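PDB 4G7X: putative uncharacterized protein from Vibrio cholerae, which probably acts as the N-terminal N1 domain of the CTXphi phage coat protein pIII, which engages the host protein TolA during infection of Vibrio cholerae. Local coordinates for residues 24-29 with 82-87; 31-36 with 92-97; 16-21 with 69-74. All coordinates share one frame; numbering follows the deposited sequence. Where two conformers were deposited one is given.

Interaction 1. Residues 24-29 with 82-87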
# COMPACT_ATOMS: atom_id res chain seq x y z
N LEU A 24 -6.03 3.12 -0.23
CA LEU A 24 -6.75 4.30 -0.70
C LEU A 24 -6.67 5.40 0.34
O LEU A 24 -6.70 5.12 1.54
CB LEU A 24 -8.22 3.95 -0.99
CG LEU A 24 -8.46 2.93 -2.10
CD1 LEU A 24 -9.95 2.68 -2.23
CD2 LEU A 24 -7.88 3.38 -3.43
N LEU A 25 -6.57 6.64 -0.14
CA LEU A 25 -6.47 7.82 0.71
C LEU A 25 -7.77 8.60 0.75
O LEU A 25 -8.46 8.73 -0.26
CB LEU A 25 -5.36 8.74 0.22
CG LEU A 25 -3.97 8.12 0.06
CD1 LEU A 25 -3.02 9.13 -0.56
CD2 LEU A 25 -3.43 7.58 1.37
N PHE A 26 -8.10 9.13 1.93
CA PHE A 26 -9.32 9.91 2.11
C PHE A 26 -9.01 11.13 2.95
O PHE A 26 -7.93 11.24 3.55
CB PHE A 26 -10.41 9.08 2.78
CG PHE A 26 -10.73 7.80 2.06
CD1 PHE A 26 -11.63 7.80 1.00
CD2 PHE A 26 -10.09 6.62 2.40
CE1 PHE A 26 -11.91 6.63 0.32
CE2 PHE A 26 -10.36 5.44 1.72
CZ PHE A 26 -11.27 5.45 0.67
N GLY A 27 -9.96 12.06 3.00
CA GLY A 27 -9.82 13.23 3.84
C GLY A 27 -9.77 12.90 5.32
O GLY A 27 -10.31 11.88 5.76
N PHE A 28 -9.12 13.77 6.08
CA PHE A 28 -9.05 13.63 7.53
C PHE A 28 -10.46 13.62 8.11
O PHE A 28 -11.36 14.31 7.61
CB PHE A 28 -8.25 14.80 8.08
CG PHE A 28 -7.70 14.57 9.46
CD1 PHE A 28 -8.10 15.39 10.52
CD2 PHE A 28 -6.77 13.56 9.71
CE1 PHE A 28 -7.59 15.20 11.79
CE2 PHE A 28 -6.25 13.36 10.98
CZ PHE A 28 -6.67 14.18 12.03
N GLY A 29 -10.66 12.81 9.15
CA GLY A 29 -11.97 12.73 9.81
C GLY A 29 -13.02 11.97 9.02
O GLY A 29 -14.21 12.03 9.33
N PRO A 82 -21.58 9.38 -4.53
CA PRO A 82 -20.73 10.56 -4.64
C PRO A 82 -19.27 10.17 -4.85
O PRO A 82 -18.89 9.02 -4.62
CB PRO A 82 -20.88 11.23 -3.28
CG PRO A 82 -21.15 10.11 -2.34
CD PRO A 82 -21.95 9.10 -3.13
N MET A 83 -18.46 11.12 -5.29
CA MET A 83 -17.02 10.93 -5.36
C MET A 83 -16.45 10.90 -3.95
O MET A 83 -16.90 11.65 -3.07
CB MET A 83 -16.37 12.04 -6.18
CG MET A 83 -16.87 12.13 -7.62
SD MET A 83 -16.65 10.62 -8.59
CE MET A 83 -14.87 10.49 -8.63
N CYS A 84 -15.48 10.02 -3.71
CA CYS A 84 -14.80 10.00 -2.43
C CYS A 84 -14.14 11.35 -2.17
O CYS A 84 -13.60 11.97 -3.09
CB CYS A 84 -13.74 8.89 -2.38
SG CYS A 84 -14.37 7.23 -2.71
N ASP A 85 -14.19 11.80 -0.93
CA ASP A 85 -13.55 13.05 -0.54
C ASP A 85 -12.14 12.75 -0.06
O ASP A 85 -11.95 11.99 0.90
CB ASP A 85 -14.36 13.78 0.54
CG ASP A 85 -13.91 15.22 0.74
OD1 ASP A 85 -14.66 16.00 1.35
OD2 ASP A 85 -12.80 15.59 0.30
N LEU A 86 -11.17 13.35 -0.73
CA LEU A 86 -9.76 13.14 -0.43
C LEU A 86 -9.20 14.24 0.47
O LEU A 86 -8.05 14.16 0.90
CB LEU A 86 -8.97 12.99 -1.74
CG LEU A 86 -8.92 11.60 -2.41
CD1 LEU A 86 -10.26 10.87 -2.48
CD2 LEU A 86 -8.30 11.70 -3.79
N SER A 87 -10.02 15.24 0.80
CA SER A 87 -9.60 16.36 1.63
C SER A 87 -10.38 16.46 2.95
O SER A 87 -9.78 16.54 4.03
CB SER A 87 -9.72 17.66 0.82
OG SER A 87 -9.49 18.80 1.63
O HOH W 1 -5.89 12.29 1.22
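F26 and C84 make the tight, inward half of this contact. The phenyl ring offers its rim and not its face: C84 SG lies in the ring plane, 3.9 Å from F26 CE1, in a sulfur-aromatic contact 87° off the ring normal, while C84 CB stands 4.0 Å from the same carbon. Each side chain starts out beside its own backbone N (chi1 -55° for F26, -57° for C84), and the sulfur is held in place by its disulfide to C94. V36 of strand 35-38 packs on both groups, and F26 and C84 are buried.

Further along, backbone takes over from side chains. G27 N donates to D85 O over 2.9 Å, and the same oxygen also receives a CA-H...O contact from F26 CA. G27 is thus tied to a loop without regular structure, the connection between strands 64-71 and 93-95. That loop is stiffened by an Asx turn: D85 OD2 accepts from S87 N at 2.8 Å, met from above the carboxylate plane, and takes G88 N as well. G27 passes close to the turn, its CA 3.3 Å from S87 O.

Toward solvent the fit slackens. L86 points away from the strand, yet its CG and CD1 swing back to lie 3.6 Å from L25 O, an oxygen whose hydrogen-bonding partner is Y96 OH. A water bridges the outer margin, donating at 2.9 Å to L86 O and only weakly to F26 O, while the exposed F28 side chain leads away from the loop and packs on D63.

Interaction 2. Residues 31-36 with 92-97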
# COMPACT_ATOMS: atom_id res chain seq x y z
N PRO A 31 -15.21 8.76 8.01
CA PRO A 31 -15.56 7.47 8.58
C PRO A 31 -14.72 6.41 7.87
O PRO A 31 -14.10 6.70 6.84
CB PRO A 31 -17.03 7.32 8.21
CG PRO A 31 -17.14 8.06 6.92
CD PRO A 31 -16.26 9.26 7.11
N ILE A 32 -14.68 5.20 8.42
CA ILE A 32 -13.97 4.11 7.77
C ILE A 32 -14.74 3.73 6.52
O ILE A 32 -15.77 3.05 6.58
CB ILE A 32 -13.76 2.91 8.71
CG1 ILE A 32 -13.07 3.36 10.00
CG2 ILE A 32 -12.94 1.84 8.00
CD1 ILE A 32 -12.77 2.24 10.98
N VAL A 33 -14.25 4.20 5.37
CA VAL A 33 -14.94 4.01 4.11
C VAL A 33 -15.07 2.52 3.82
O VAL A 33 -14.08 1.79 3.81
CB VAL A 33 -14.24 4.80 2.97
CG1 VAL A 33 -14.92 4.55 1.64
CG2 VAL A 33 -14.25 6.29 3.29
N GLN A 34 -16.30 2.06 3.63
CA GLN A 34 -16.60 0.62 3.61
C GLN A 34 -16.44 -0.01 2.23
O GLN A 34 -15.89 -1.10 2.10
CB GLN A 34 -18.02 0.37 4.14
CG GLN A 34 -18.18 0.73 5.61
CD GLN A 34 -17.39 -0.19 6.52
OE1 GLN A 34 -17.68 -1.38 6.61
NE2 GLN A 34 -16.38 0.35 7.19
N SER A 35 -16.94 0.68 1.22
CA SER A 35 -16.89 0.19 -0.15
C SER A 35 -16.56 1.33 -1.08
O SER A 35 -17.09 2.44 -0.93
CB SER A 35 -18.22 -0.46 -0.55
OG SER A 35 -18.52 -1.60 0.25
N VAL A 36 -15.68 1.07 -2.04
CA VAL A 36 -15.22 2.08 -2.98
C VAL A 36 -15.21 1.49 -4.38
O VAL A 36 -14.69 0.39 -4.59
CB VAL A 36 -13.80 2.58 -2.64
CG1 VAL A 36 -13.31 3.57 -3.70
CG2 VAL A 36 -13.75 3.23 -1.27
N GLU A 92 -19.10 6.96 3.19
CA GLU A 92 -18.57 5.62 3.43
C GLU A 92 -18.80 4.65 2.27
O GLU A 92 -18.32 3.51 2.32
CB GLU A 92 -19.09 5.03 4.75
CG GLU A 92 -20.58 4.74 4.76
CD GLU A 92 -21.41 5.99 4.91
OE1 GLU A 92 -20.88 7.02 5.38
OE2 GLU A 92 -22.60 5.94 4.56
N ARG A 93 -19.52 5.09 1.25
CA ARG A 93 -19.60 4.38 -0.03
C ARG A 93 -19.44 5.42 -1.12
O ARG A 93 -20.22 6.37 -1.19
CB ARG A 93 -20.91 3.63 -0.19
CG ARG A 93 -20.98 2.40 0.68
CD ARG A 93 -22.21 1.56 0.43
NE ARG A 93 -22.05 0.32 1.17
CZ ARG A 93 -22.27 0.21 2.48
NH1 ARG A 93 -22.71 1.26 3.16
NH2 ARG A 93 -22.07 -0.94 3.10
N CYS A 94 -18.41 5.28 -1.94
CA CYS A 94 -18.08 6.35 -2.87
C CYS A 94 -17.30 5.86 -4.08
O CYS A 94 -16.76 4.76 -4.08
CB CYS A 94 -17.32 7.47 -2.14
SG CYS A 94 -15.81 6.96 -1.29
N ILE A 95 -17.26 6.70 -5.12
CA ILE A 95 -16.49 6.41 -6.33
C ILE A 95 -15.14 7.10 -6.21
O ILE A 95 -15.08 8.30 -5.96
CB ILE A 95 -17.25 6.88 -7.59
CG1 ILE A 95 -18.62 6.19 -7.67
CG2 ILE A 95 -16.42 6.63 -8.85
CD1 ILE A 95 -19.52 6.73 -8.77
N TYR A 96 -14.05 6.35 -6.37
CA TYR A 96 -12.72 6.94 -6.21
C TYR A 96 -12.29 7.76 -7.43
O TYR A 96 -12.53 7.35 -8.57
CB TYR A 96 -11.66 5.88 -5.87
CG TYR A 96 -10.56 6.44 -5.00
CD1 TYR A 96 -10.76 6.65 -3.64
CD2 TYR A 96 -9.32 6.78 -5.55
CE1 TYR A 96 -9.76 7.17 -2.84
CE2 TYR A 96 -8.31 7.31 -4.75
CZ TYR A 96 -8.54 7.51 -3.40
OH TYR A 96 -7.54 8.03 -2.62
N PRO A 97 -11.69 8.95 -7.20
CA PRO A 97 -11.18 9.76 -8.31
C PRO A 97 -9.77 9.35 -8.75
O PRO A 97 -8.82 10.13 -8.63
CB PRO A 97 -11.20 11.18 -7.74
CG PRO A 97 -11.07 11.01 -6.26
CD PRO A 97 -11.65 9.66 -5.91
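V36 and C94 share one face of a short parallel pair, S35 and R93 the other; the pairing adds strand 93-95 to the mixed sheet alongside strand 35-38. On the face of V36 and C94 the sulfur C94 SG projects between its backbone N and carbonyl carbon (chi1 56°), which sets it 3.9 Å from V33 CG1, in the loop before the strand, and, more loosely, beside V36 CG2. The other V36 branch, CG1, lies opposite the backbone N and reaches the root of the tyrosine, 3.6 Å from Y96 CB. The two side chains slant across each other, with the ring running on to place its hydroxyl at L25 O.

On the face of S35 and R93 the arginine runs extended from CG to NE alongside S35, and the far end of its guanidinium brings one face over Q34 CB. S35 OG is turned to other business, a hydrogen bond with D44 OD1. At the start of the pair E92 O collects two N-H groups, Q34 N in the carbonyl plane and on a lone pair at 2.8 Å, and S35 N weakly at 3.3 Å. C94 N in turn donates to S35 O. Beyond Q34 CB the chain bends at chi2 (-67°), folding the carboxamide back on its own segment, where Q34 NE2 donates almost straight (170°) to I32 O at 2.8 Å from above that carbonyl's plane.

Interaction 3. Residues 16-21 with 69-74. Unlike the reference sequence in segment 69-74: T74 (reference Ser).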
# COMPACT_ATOMS: atom_id res chain seq x y z
N PRO A 16 -12.06 -11.32 -6.11
CA PRO A 16 -12.02 -11.40 -4.64
C PRO A 16 -10.87 -12.24 -4.08
O PRO A 16 -10.46 -12.04 -2.94
CB PRO A 16 -13.37 -12.05 -4.28
CG PRO A 16 -13.82 -12.71 -5.54
CD PRO A 16 -13.35 -11.81 -6.63
N ASN A 17 -10.36 -13.16 -4.89
CA ASN A 17 -9.25 -14.03 -4.48
C ASN A 17 -7.86 -13.51 -4.84
O ASN A 17 -6.86 -14.22 -4.70
CB ASN A 17 -9.45 -15.45 -5.03
CG ASN A 17 -10.69 -16.13 -4.45
OD1 ASN A 17 -11.51 -16.66 -5.20
ND2 ASN A 17 -10.82 -16.11 -3.13
N THR A 18 -7.79 -12.26 -5.31
CA THR A 18 -6.51 -11.59 -5.52
C THR A 18 -5.67 -11.59 -4.24
O THR A 18 -6.21 -11.62 -3.14
CB THR A 18 -6.69 -10.12 -5.98
OG1 THR A 18 -5.42 -9.55 -6.30
CG2 THR A 18 -7.35 -9.28 -4.90
N THR A 19 -4.35 -11.57 -4.39
CA THR A 19 -3.47 -11.41 -3.23
C THR A 19 -2.93 -9.98 -3.15
O THR A 19 -2.02 -9.69 -2.37
CB THR A 19 -2.32 -12.42 -3.24
OG1 THR A 19 -1.51 -12.21 -4.40
CG2 THR A 19 -2.86 -13.85 -3.25
N THR A 20 -3.51 -9.09 -3.96
CA THR A 20 -3.17 -7.67 -3.95
C THR A 20 -4.18 -6.86 -3.13
O THR A 20 -5.40 -6.99 -3.32
CB THR A 20 -3.07 -7.09 -5.38
OG1 THR A 20 -2.12 -7.85 -6.14
CG2 THR A 20 -2.63 -5.62 -5.36
N SER A 21 -3.66 -6.04 -2.22
CA SER A 21 -4.45 -5.09 -1.46
C SER A 21 -4.12 -3.68 -1.91
O SER A 21 -2.95 -3.35 -2.10
CB SER A 21 -4.12 -5.22 0.02
OG SER A 21 -4.47 -6.50 0.51
N TYR A 69 -7.81 -2.15 0.92
CA TYR A 69 -9.02 -2.59 0.21
C TYR A 69 -8.75 -3.75 -0.75
O TYR A 69 -7.70 -3.81 -1.39
CB TYR A 69 -9.62 -1.41 -0.59
CG TYR A 69 -10.16 -0.33 0.32
CD1 TYR A 69 -11.52 -0.29 0.64
CD2 TYR A 69 -9.32 0.62 0.89
CE1 TYR A 69 -12.02 0.68 1.51
CE2 TYR A 69 -9.80 1.58 1.76
CZ TYR A 69 -11.15 1.61 2.07
OH TYR A 69 -11.62 2.56 2.96
N LYS A 70 -9.72 -4.65 -0.84
CA LYS A 70 -9.68 -5.76 -1.80
C LYS A 70 -11.02 -5.89 -2.51
O LYS A 70 -12.05 -5.52 -1.95
CB LYS A 70 -9.30 -7.06 -1.10
CG LYS A 70 -7.81 -7.17 -0.78
CD LYS A 70 -7.49 -8.44 -0.01
CE LYS A 70 -7.57 -9.67 -0.90
NZ LYS A 70 -6.84 -10.82 -0.30
N PRO A 71 -11.02 -6.41 -3.75
CA PRO A 71 -12.28 -6.57 -4.50
C PRO A 71 -13.29 -7.48 -3.81
O PRO A 71 -12.90 -8.49 -3.20
CB PRO A 71 -11.84 -7.24 -5.81
CG PRO A 71 -10.41 -6.86 -5.96
CD PRO A 71 -9.86 -6.82 -4.57
N ARG A 72 -14.56 -7.11 -3.89
CA ARG A 72 -15.63 -7.97 -3.38
C ARG A 72 -16.01 -8.96 -4.48
O ARG A 72 -15.56 -8.83 -5.62
CB ARG A 72 -16.83 -7.16 -2.91
CG ARG A 72 -17.60 -6.47 -4.02
CD ARG A 72 -19.00 -6.06 -3.57
NE ARG A 72 -18.98 -5.06 -2.51
CZ ARG A 72 -20.04 -4.37 -2.10
NH1 ARG A 72 -21.22 -4.57 -2.68
NH2 ARG A 72 -19.92 -3.48 -1.13
N PHE A 73 -16.84 -9.93 -4.13
CA PHE A 73 -17.30 -10.95 -5.07
C PHE A 73 -18.16 -10.37 -6.20
O PHE A 73 -17.92 -10.66 -7.37
CB PHE A 73 -18.07 -12.03 -4.30
CG PHE A 73 -18.67 -13.10 -5.17
CD1 PHE A 73 -17.86 -14.03 -5.83
CD2 PHE A 73 -20.05 -13.20 -5.31
CE1 PHE A 73 -18.42 -15.02 -6.62
CE2 PHE A 73 -20.61 -14.19 -6.10
CZ PHE A 73 -19.80 -15.10 -6.75
N THR A 74 -19.13 -9.53 -5.85
CA THR A 74 -20.04 -8.96 -6.84
C THR A 74 -19.40 -7.78 -7.56
O THR A 74 -18.98 -6.81 -6.93
CB THR A 74 -21.35 -8.50 -6.17
OG1 THR A 74 -21.97 -9.62 -5.53
CG2 THR A 74 -22.31 -7.89 -7.19
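T18 O accepts the ammonium of K70 in the shortest polar bond across this contact, NZ lying 3.0 Å away and 17° out of the carbonyl plane. A bend at chi3 (73°) carries the lysine tip there; K70 was modelled in two conformers, so how fully the bond is formed remains uncertain. On its way the aliphatic chain runs past the strand, with K70 CG 3.5 Å from T20 O and K70 CD 3.6 Å from S21 OG, whose own hydrogen bond goes to E46.

T18 is itself braced by an ST turn, OG1 accepting from T20 N at 3.1 Å. That leaves its methyl, CG2, facing the other segment, where it meets P71 CD at 3.5 Å, the two side chains crossing at about a right angle. Beyond, P16 CA makes a CA-H...O contact with P71 O, and P16 CG reaches the edge of the F73 ring at 4.3 Å from CD1.

The segments lie where strand 20-27 begins and strand 64-71 ends, two antiparallel neighbours, and T20 and S21 also pair antiparallel with a strand of the other protein chain, so the sheet continues across the interface.

In the fold
Interactions 1 and 2 are close neighbours, their centres about 8 Å apart. The disulfide C84 SG to C94 SG, 2.0 Å, joins them covalently, and a probable hydrogen bond between L25 O and Y96 OH at 2.6 Å adds a second tie. Interaction 3 lies on the opposite side of the chain's centre from interaction 1, about 21 Å between contact centres, and about 15 Å from interaction 2. Y69 bridges the gap: its OH lies 2.7 Å from V33 O, a probable hydrogen bond, and 3.4 Å from F26 CE2. One sheet thus links all three, with the strand-to-strand pairing to the partner protein at the end that holds interaction 3.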